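Local coordinates for protein ethylbenzene dehydrogenase alpha-subunit (Aromatoleum aromaticum, PDB 2IVF) that belongs to the molybdopterin oxidoreductase family and carries a molybdenum atom, two pterin guanine dinucleotide ligands and an iron/sulfur cluster, at residues A[175-178]-A[179-183]; A[695-698]-A[699-702]; A[710-713]-A[714-718]. All blocks are in the same frame, centred on the assembly; numbering follows the deposited sequence.

Interaction 1 of 3, residues A[175-178]-A[179-183]; sequences IDSF and EAQGS
Residues 175-178 and 179-183 lie near the C-terminal end of helix 163-181, where amides of the later residues return to carbonyls four positions back: Glu179 N bonds Ile175 O at 2.9 Å, and Gln181 N bonds Ser177 O. The series closes with Gly182 N on Phe178 O (2.9 Å), a more bent bond with a C=O...donor angle of 125°. Gly182 is the first residue to leave helical phi/psi, with a positive phi that by itself favours glycine. One turn apart, the side chains of Ser177 and Gln181 are joined as well. Gln181 NE2 donates to Ser177 OG at 3.2 Å over a nearly straight path, and the hydroxyl oxygen lies in the plane of the amide. With OG anti to the backbone N (chi1 175°), beside the carbonyl carbon, the serine hydroxyl lies on the side of the later turn, where the amide meets it. Gln181 CG sits between its backbone N and carbonyl carbon (chi1 67°), which brings it to 3.2 Å from Ser177 O, and the rest of the chain is extended. The same amide nitrogen also donates to Thr599 O, so the glutamine end is shared between the helix and a neighbouring loop. The Phe178 ring receives Ser183 CA over one face, a CH-pi contact of 4.2 Å to the ring centroid, placed toward the rim. The residue after the glycine is thereby laid against the aromatic ring. Also one turn apart, Ile175 CG2 lies beside Glu179 CG at 4.1 Å, the two side chains running the same way; the Glu179 carboxylate continues to Tyr720 OH. A glycine of positive phi following a helix, with an aromatic residue from near the helix end packed on the departing chain, is a common form of C-terminal helix ending.

Interaction 2 of 3, residues A[695-698]-A[699-702]; sequences LKKV and GERA
A salt-bridge network along helix 687-704 joins Glu700 to two lysines of the preceding turn, Lys696 and Lys697, one at each carboxylate oxygen. The sounder arm is that of Lys697, whose NZ donates to Glu700 OE1 at 3.2 Å and meets the oxygen nearly along its C-O axis. A water supports this pair by accepting from Lys697 NZ at 3.1 Å and donating to Glu700 OE1 at 2.8 Å, which closes a small ring of polar atoms. Lys697 gets there by bending at chi2 (-76°), which swings the rest of its chain across that of the glutamate. Its ammonium is also claimed by Asp164 of helix 163-181, and two carboxylates would probably favour its charged form. Lys696 approaches Glu700 OE2 from the preceding turn, with its chain extended up to a bend at chi4; the ammonium is modelled too close to the oxygen, and the exact geometry of that arm is doubtful. These are i to i+4 and i to i+3 spacings, the classic placing of opposite charges along an alpha-helix. Beneath the charges the backbone keeps regular helical bonds, such as Arg701 N to Lys697 O at 2.7 Å and Ala702 N to Val698 O at 2.9 Å. Arg701 CG rests 3.0 Å from Lys697 O, while its guanidinium reaches Asp172 of helix 163-181. Val698, by contrast, turns its side chain to Ala171 of that helix and to Leu723 and Tyr720.

Interaction 3 of 3, residues A[710-713]-A[714-718]; sequences FNDH and NGRKR
Asp712 OD1 accepts Arg716 N at 2.8 Å, from above the carboxylate plane, and more weakly Asn714 N at 3.0 Å. The carboxylate thus sits inside the loop whose amides it holds. Asp712 CG lies between the backbone N and the carbonyl carbon (chi1 68°), which folds the group back over the turn. OD2, the other oxygen, faces the arginines: Arg718 NH2 makes a salt bridge to it at 3.3 Å, with weak hydrogen bonds from both NH2 and NE, and the oxygen lies at the edge of the guanidinium, near its plane. A long salt bridge, presumably weaker, runs from Asp712 OD2 to Arg716 NH1 (3.9 Å), and a water links OD2 with Asn714 OD1. These partners would probably stabilise the ionised carboxylate. The backbone is that of a beta hairpin with a type I turn from Asp712 to Gly715. Phe710 and Arg718 form an antiparallel hydrogen-bonded pair, and Asp712 N closes on Arg716 O at 2.8 Å. On the face carrying Phe710 and Arg718, CB of the arginine sits over the aromatic ring, 3.9 Å from its centroid, in a CH-pi contact. The opposite face has Asn711 and Lys717 side by side, with Lys717 CE 3.2 Å from Asn711 OD1. Outside the hairpin, His713 bonds Asp211 and Asp590, and Arg718 NH1 bonds the carbonyls of Tyr208 and Leu209 on helix 197-210. Phe710 meets the rings of Phe178 and Tyr720, so the two-stranded sheet is laid against the end of helix 163-181.

In the fold
Interactions 1 and 2 lie on helices 163-181 and 687-704, which pack together where Ile175 CD1 reaches Ala702 N, Val698 O and Arg701 CB. Interaction 3 closes the hairpin that follows helix 687-704 in the chain; it meets interaction 1 through an aromatic contact and through Ser183 beside Asp712 and His713, but does not touch interaction 2, their centres being about 17 Å apart. Interaction 1 is the most buried, with five of nine residues enclosed; interaction 2 has a buried side and a partly exposed charged flank, and interaction 3 has three exposed residues. Their chemistry differs accordingly: helix ending and aromatic packing, lysine-glutamate pairing, and a turn organised by one carboxylate.

Interaction 1 of 3, residues A[175-178]-A[179-183]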
loop_
_atom_site.group_PDB
_atom_site.type_symbol
_atom_site.label_atom_id
_atom_site.label_comp_id
_atom_site.label_asym_id
_atom_site.label_seq_id
_atom_site.Cartn_x
_atom_site.Cartn_y
_atom_site.Cartn_z
ATOM N N ILE A 175 23.961 -24.874 20.196
ATOM C CA ILE A 175 24.598 -25.900 20.982
ATOM C C ILE A 175 24.812 -25.446 22.414
ATOM O O ILE A 175 24.445 -26.154 23.342
ATOM C CB ILE A 175 25.932 -26.296 20.365
ATOM C CG1 ILE A 175 25.686 -26.970 19.008
ATOM C CG2 ILE A 175 26.671 -27.259 21.254
ATOM C CD1 ILE A 175 26.919 -27.234 18.204
ATOM N N ASP A 176 25.387 -24.265 22.599
ATOM C CA ASP A 176 25.662 -23.763 23.968
ATOM C C ASP A 176 24.372 -23.782 24.826
ATOM O O ASP A 176 24.336 -24.244 25.953
ATOM C CB ASP A 176 26.168 -22.318 23.887
ATOM C CG ASP A 176 27.604 -22.206 23.384
ATOM O OD1 ASP A 176 28.336 -23.190 23.362
ATOM O OD2 ASP A 176 27.982 -21.090 22.989
ATOM N N SER A 177 23.287 -23.291 24.248
ATOM C CA SER A 177 22.035 -23.163 25.014
ATOM C C SER A 177 21.365 -24.518 25.254
ATOM O O SER A 177 20.851 -24.801 26.344
ATOM C CB SER A 177 21.110 -22.201 24.315
ATOM O OG SER A 177 19.863 -22.158 24.988
ATOM N N PHE A 178 21.412 -25.385 24.245
ATOM C CA PHE A 178 20.894 -26.747 24.396
ATOM C C PHE A 178 21.656 -27.521 25.464
ATOM O O PHE A 178 21.050 -28.215 26.250
ATOM C CB PHE A 178 20.941 -27.501 23.074
ATOM C CG PHE A 178 19.882 -27.062 22.084
ATOM C CD1 PHE A 178 19.201 -25.841 22.232
ATOM C CD2 PHE A 178 19.594 -27.851 20.996
ATOM C CE1 PHE A 178 18.243 -25.423 21.316
ATOM C CE2 PHE A 178 18.637 -27.473 20.081
ATOM C CZ PHE A 178 17.958 -26.235 20.227
ATOM N N GLU A 179 22.976 -27.391 25.487
ATOM C CA GLU A 179 23.775 -28.034 26.531
ATOM C C GLU A 179 23.459 -27.472 27.912
ATOM O O GLU A 179 23.365 -28.216 28.876
ATOM C CB GLU A 179 25.262 -27.871 26.225
ATOM C CG GLU A 179 25.706 -28.661 25.020
ATOM C CD GLU A 179 25.690 -30.146 25.280
ATOM O OE1 GLU A 179 26.275 -30.549 26.302
ATOM O OE2 GLU A 179 25.098 -30.891 24.460
ATOM N N ALA A 180 23.319 -26.162 28.014
ATOM C CA ALA A 180 23.020 -25.529 29.298
ATOM C C ALA A 180 21.618 -25.858 29.863
ATOM O O ALA A 180 21.470 -26.043 31.055
ATOM C CB ALA A 180 23.196 -24.008 29.190
ATOM N N GLN A 181 20.614 -25.985 29.014
ATOM C CA GLN A 181 19.227 -26.006 29.491
ATOM C C GLN A 181 18.189 -26.689 28.594
ATOM O O GLN A 181 16.982 -26.498 28.792
ATOM C CB GLN A 181 18.760 -24.568 29.701
ATOM C CG GLN A 181 18.638 -23.745 28.423
ATOM C CD GLN A 181 18.073 -22.383 28.677
ATOM O OE1 GLN A 181 17.513 -22.127 29.745
ATOM N NE2 GLN A 181 18.198 -21.481 27.688
ATOM N N GLY A 182 18.636 -27.470 27.616
ATOM C CA GLY A 182 17.710 -28.094 26.673
ATOM C C GLY A 182 17.145 -27.128 25.668
ATOM O O GLY A 182 17.573 -25.969 25.567
ATOM N N SER A 183 16.118 -27.581 24.970
ATOM C CA SER A 183 15.682 -26.942 23.780
ATOM C C SER A 183 14.857 -25.671 24.036
ATOM O O SER A 183 14.609 -24.911 23.104
ATOM C CB SER A 183 14.919 -27.964 22.926
ATOM O OG SER A 183 13.641 -28.267 23.461
#

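Interaction 2 of 3, residues A[695-698]-A[699-702]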
loop_
_atom_site.group_PDB
_atom_site.type_symbol
_atom_site.label_atom_id
_atom_site.label_comp_id
_atom_site.label_asym_id
_atom_site.label_seq_id
_atom_site.Cartn_x
_atom_site.Cartn_y
_atom_site.Cartn_z
ATOM N N LEU A 695 21.636 -25.929 10.217
ATOM C CA LEU A 695 21.500 -27.270 10.788
ATOM C C LEU A 695 22.688 -28.222 10.501
ATOM O O LEU A 695 23.046 -29.016 11.349
ATOM C CB LEU A 695 20.161 -27.899 10.364
ATOM C CG LEU A 695 18.943 -27.190 10.918
ATOM C CD1 LEU A 695 17.672 -27.902 10.454
ATOM C CD2 LEU A 695 19.023 -27.076 12.449
ATOM N N LYS A 696 23.288 -28.152 9.312
ATOM C CA LYS A 696 24.473 -28.949 9.000
ATOM C C LYS A 696 25.578 -28.542 9.957
ATOM O O LYS A 696 26.215 -29.379 10.603
ATOM C CB LYS A 696 24.874 -28.678 7.542
ATOM C CG LYS A 696 26.043 -29.495 6.972
ATOM C CD LYS A 696 26.410 -29.001 5.569
ATOM C CE LYS A 696 27.668 -29.661 4.973
ATOM N NZ LYS A 696 28.996 -29.005 5.389
ATOM N N LYS A 697 25.751 -27.228 10.098
ATOM C CA LYS A 697 26.761 -26.667 11.008
ATOM C C LYS A 697 26.523 -27.047 12.446
ATOM O O LYS A 697 27.462 -27.305 13.158
ATOM C CB LYS A 697 26.800 -25.151 10.898
ATOM C CG LYS A 697 27.425 -24.664 9.611
ATOM C CD LYS A 697 28.916 -24.792 9.652
ATOM C CE LYS A 697 29.530 -24.510 8.301
ATOM N NZ LYS A 697 30.836 -25.205 8.146
ATOM N N VAL A 698 25.271 -27.090 12.872
ATOM C CA VAL A 698 24.954 -27.570 14.204
ATOM C C VAL A 698 25.500 -28.989 14.397
ATOM O O VAL A 698 26.179 -29.268 15.387
ATOM C CB VAL A 698 23.449 -27.504 14.476
ATOM C CG1 VAL A 698 23.074 -28.299 15.649
ATOM C CG2 VAL A 698 23.010 -26.049 14.635
ATOM N N GLY A 699 25.221 -29.858 13.432
ATOM C CA GLY A 699 25.749 -31.204 13.432
ATOM C C GLY A 699 27.270 -31.235 13.430
ATOM O O GLY A 699 27.876 -31.921 14.246
ATOM N N GLU A 700 27.884 -30.487 12.517
ATOM C CA GLU A 700 29.343 -30.508 12.326
ATOM C C GLU A 700 30.044 -29.950 13.579
ATOM O O GLU A 700 30.992 -30.543 14.081
ATOM C CB GLU A 700 29.737 -29.687 11.088
ATOM C CG GLU A 700 29.392 -30.360 9.737
ATOM C CD GLU A 700 29.711 -29.498 8.511
ATOM O OE1 GLU A 700 30.137 -28.331 8.681
ATOM O OE2 GLU A 700 29.519 -29.990 7.367
ATOM N N ARG A 701 29.535 -28.819 14.075
ATOM C CA ARG A 701 30.099 -28.149 15.245
ATOM C C ARG A 701 29.912 -29.024 16.471
ATOM O O ARG A 701 30.841 -29.189 17.283
ATOM C CB ARG A 701 29.468 -26.764 15.447
ATOM C CG ARG A 701 29.715 -25.752 14.271
ATOM C CD ARG A 701 31.193 -25.474 14.090
ATOM N NE ARG A 701 31.669 -24.942 15.357
ATOM C CZ ARG A 701 32.808 -25.260 15.952
ATOM N NH1 ARG A 701 33.678 -26.112 15.412
ATOM N NH2 ARG A 701 33.073 -24.727 17.130
ATOM N N ALA A 702 28.749 -29.648 16.589
ATOM C CA ALA A 702 28.528 -30.559 17.707
ATOM C C ALA A 702 29.560 -31.653 17.635
ATOM O O ALA A 702 30.192 -32.006 18.649
ATOM C CB ALA A 702 27.139 -31.133 17.678
HETATM O O HOH W 1 32.037 -27.076 10.248
#

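Interaction 3 of 3, residues A[710-713]-A[714-718]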
loop_
_atom_site.group_PDB
_atom_site.type_symbol
_atom_site.label_atom_id
_atom_site.label_comp_id
_atom_site.label_asym_id
_atom_site.label_seq_id
_atom_site.Cartn_x
_atom_site.Cartn_y
_atom_site.Cartn_z
ATOM N N PHE A 710 21.086 -33.552 22.741
ATOM C CA PHE A 710 20.503 -32.524 23.590
ATOM C C PHE A 710 19.134 -32.993 24.055
ATOM O O PHE A 710 18.529 -33.849 23.412
ATOM C CB PHE A 710 20.376 -31.203 22.837
ATOM C CG PHE A 710 19.520 -31.279 21.608
ATOM C CD1 PHE A 710 20.046 -31.724 20.415
ATOM C CD2 PHE A 710 18.182 -30.888 21.643
ATOM C CE1 PHE A 710 19.271 -31.779 19.277
ATOM C CE2 PHE A 710 17.390 -30.939 20.497
ATOM C CZ PHE A 710 17.931 -31.381 19.316
ATOM N N ASN A 711 18.657 -32.433 25.166
ATOM C CA ASN A 711 17.324 -32.734 25.706
ATOM C C ASN A 711 16.249 -31.842 25.138
ATOM O O ASN A 711 16.387 -30.615 25.154
ATOM C CB ASN A 711 17.269 -32.508 27.212
ATOM C CG ASN A 711 17.937 -33.600 27.996
ATOM O OD1 ASN A 711 18.712 -34.391 27.466
ATOM N ND2 ASN A 711 17.642 -33.644 29.277
ATOM N N ASP A 712 15.144 -32.423 24.692
ATOM C CA ASP A 712 14.001 -31.606 24.264
ATOM C C ASP A 712 13.251 -31.128 25.507
ATOM O O ASP A 712 13.701 -31.382 26.623
ATOM C CB ASP A 712 13.106 -32.362 23.270
ATOM C CG ASP A 712 12.375 -33.514 23.895
ATOM O OD1 ASP A 712 12.400 -33.632 25.134
ATOM O OD2 ASP A 712 11.794 -34.304 23.136
ATOM N N HIS A 713 12.137 -30.417 25.352
ATOM C CA HIS A 713 11.496 -29.851 26.540
ATOM C C HIS A 713 10.893 -30.900 27.485
ATOM O O HIS A 713 10.693 -30.606 28.652
ATOM C CB HIS A 713 10.492 -28.746 26.226
ATOM C CG HIS A 713 9.166 -29.223 25.725
ATOM N ND1 HIS A 713 8.995 -29.782 24.475
ATOM C CD2 HIS A 713 7.931 -29.146 26.274
ATOM C CE1 HIS A 713 7.713 -30.053 24.289
ATOM N NE2 HIS A 713 7.046 -29.669 25.362
ATOM N N ASN A 714 10.632 -32.106 26.994
ATOM C CA ASN A 714 10.152 -33.184 27.862
ATOM C C ASN A 714 11.265 -34.035 28.390
ATOM O O ASN A 714 11.009 -34.989 29.114
ATOM C CB ASN A 714 9.135 -34.039 27.122
ATOM C CG ASN A 714 7.867 -33.283 26.844
ATOM O OD1 ASN A 714 7.390 -33.242 25.707
ATOM N ND2 ASN A 714 7.327 -32.636 27.882
ATOM N N GLY A 715 12.503 -33.687 28.046
ATOM C CA GLY A 715 13.685 -34.377 28.552
ATOM C C GLY A 715 14.074 -35.627 27.783
ATOM O O GLY A 715 14.874 -36.419 28.269
ATOM N N ARG A 716 13.495 -35.814 26.603
ATOM C CA ARG A 716 13.922 -36.850 25.682
ATOM C C ARG A 716 15.130 -36.364 24.877
ATOM O O ARG A 716 15.255 -35.180 24.570
ATOM C CB ARG A 716 12.780 -37.226 24.735
ATOM C CG ARG A 716 11.562 -37.818 25.440
ATOM C CD ARG A 716 10.304 -37.806 24.546
ATOM N NE ARG A 716 10.303 -38.872 23.529
ATOM C CZ ARG A 716 10.184 -38.695 22.202
ATOM N NH1 ARG A 716 10.057 -37.487 21.664
ATOM N NH2 ARG A 716 10.191 -39.754 21.397
ATOM N N LYS A 717 16.002 -37.293 24.519
ATOM C CA LYS A 717 17.255 -36.965 23.856
ATOM C C LYS A 717 17.092 -36.937 22.343
ATOM O O LYS A 717 16.479 -37.827 21.773
ATOM C CB LYS A 717 18.325 -37.998 24.221
ATOM C CG LYS A 717 19.113 -37.691 25.518
ATOM C CD LYS A 717 18.204 -37.485 26.716
ATOM C CE LYS A 717 18.976 -37.515 28.034
ATOM N NZ LYS A 717 18.073 -37.192 29.192
ATOM N N ARG A 718 17.661 -35.916 21.705
ATOM C CA ARG A 718 17.711 -35.818 20.248
ATOM C C ARG A 718 19.149 -35.636 19.797
ATOM O O ARG A 718 19.930 -34.938 20.452
ATOM C CB ARG A 718 16.886 -34.638 19.765
ATOM C CG ARG A 718 15.405 -34.803 19.994
ATOM C CD ARG A 718 14.641 -33.622 19.552
ATOM N NE ARG A 718 13.274 -33.746 20.042
ATOM C CZ ARG A 718 12.205 -33.253 19.443
ATOM N NH1 ARG A 718 12.302 -32.553 18.307
ATOM N NH2 ARG A 718 11.020 -33.444 20.004
HETATM O O HOH W 2 8.819 -34.460 23.734
#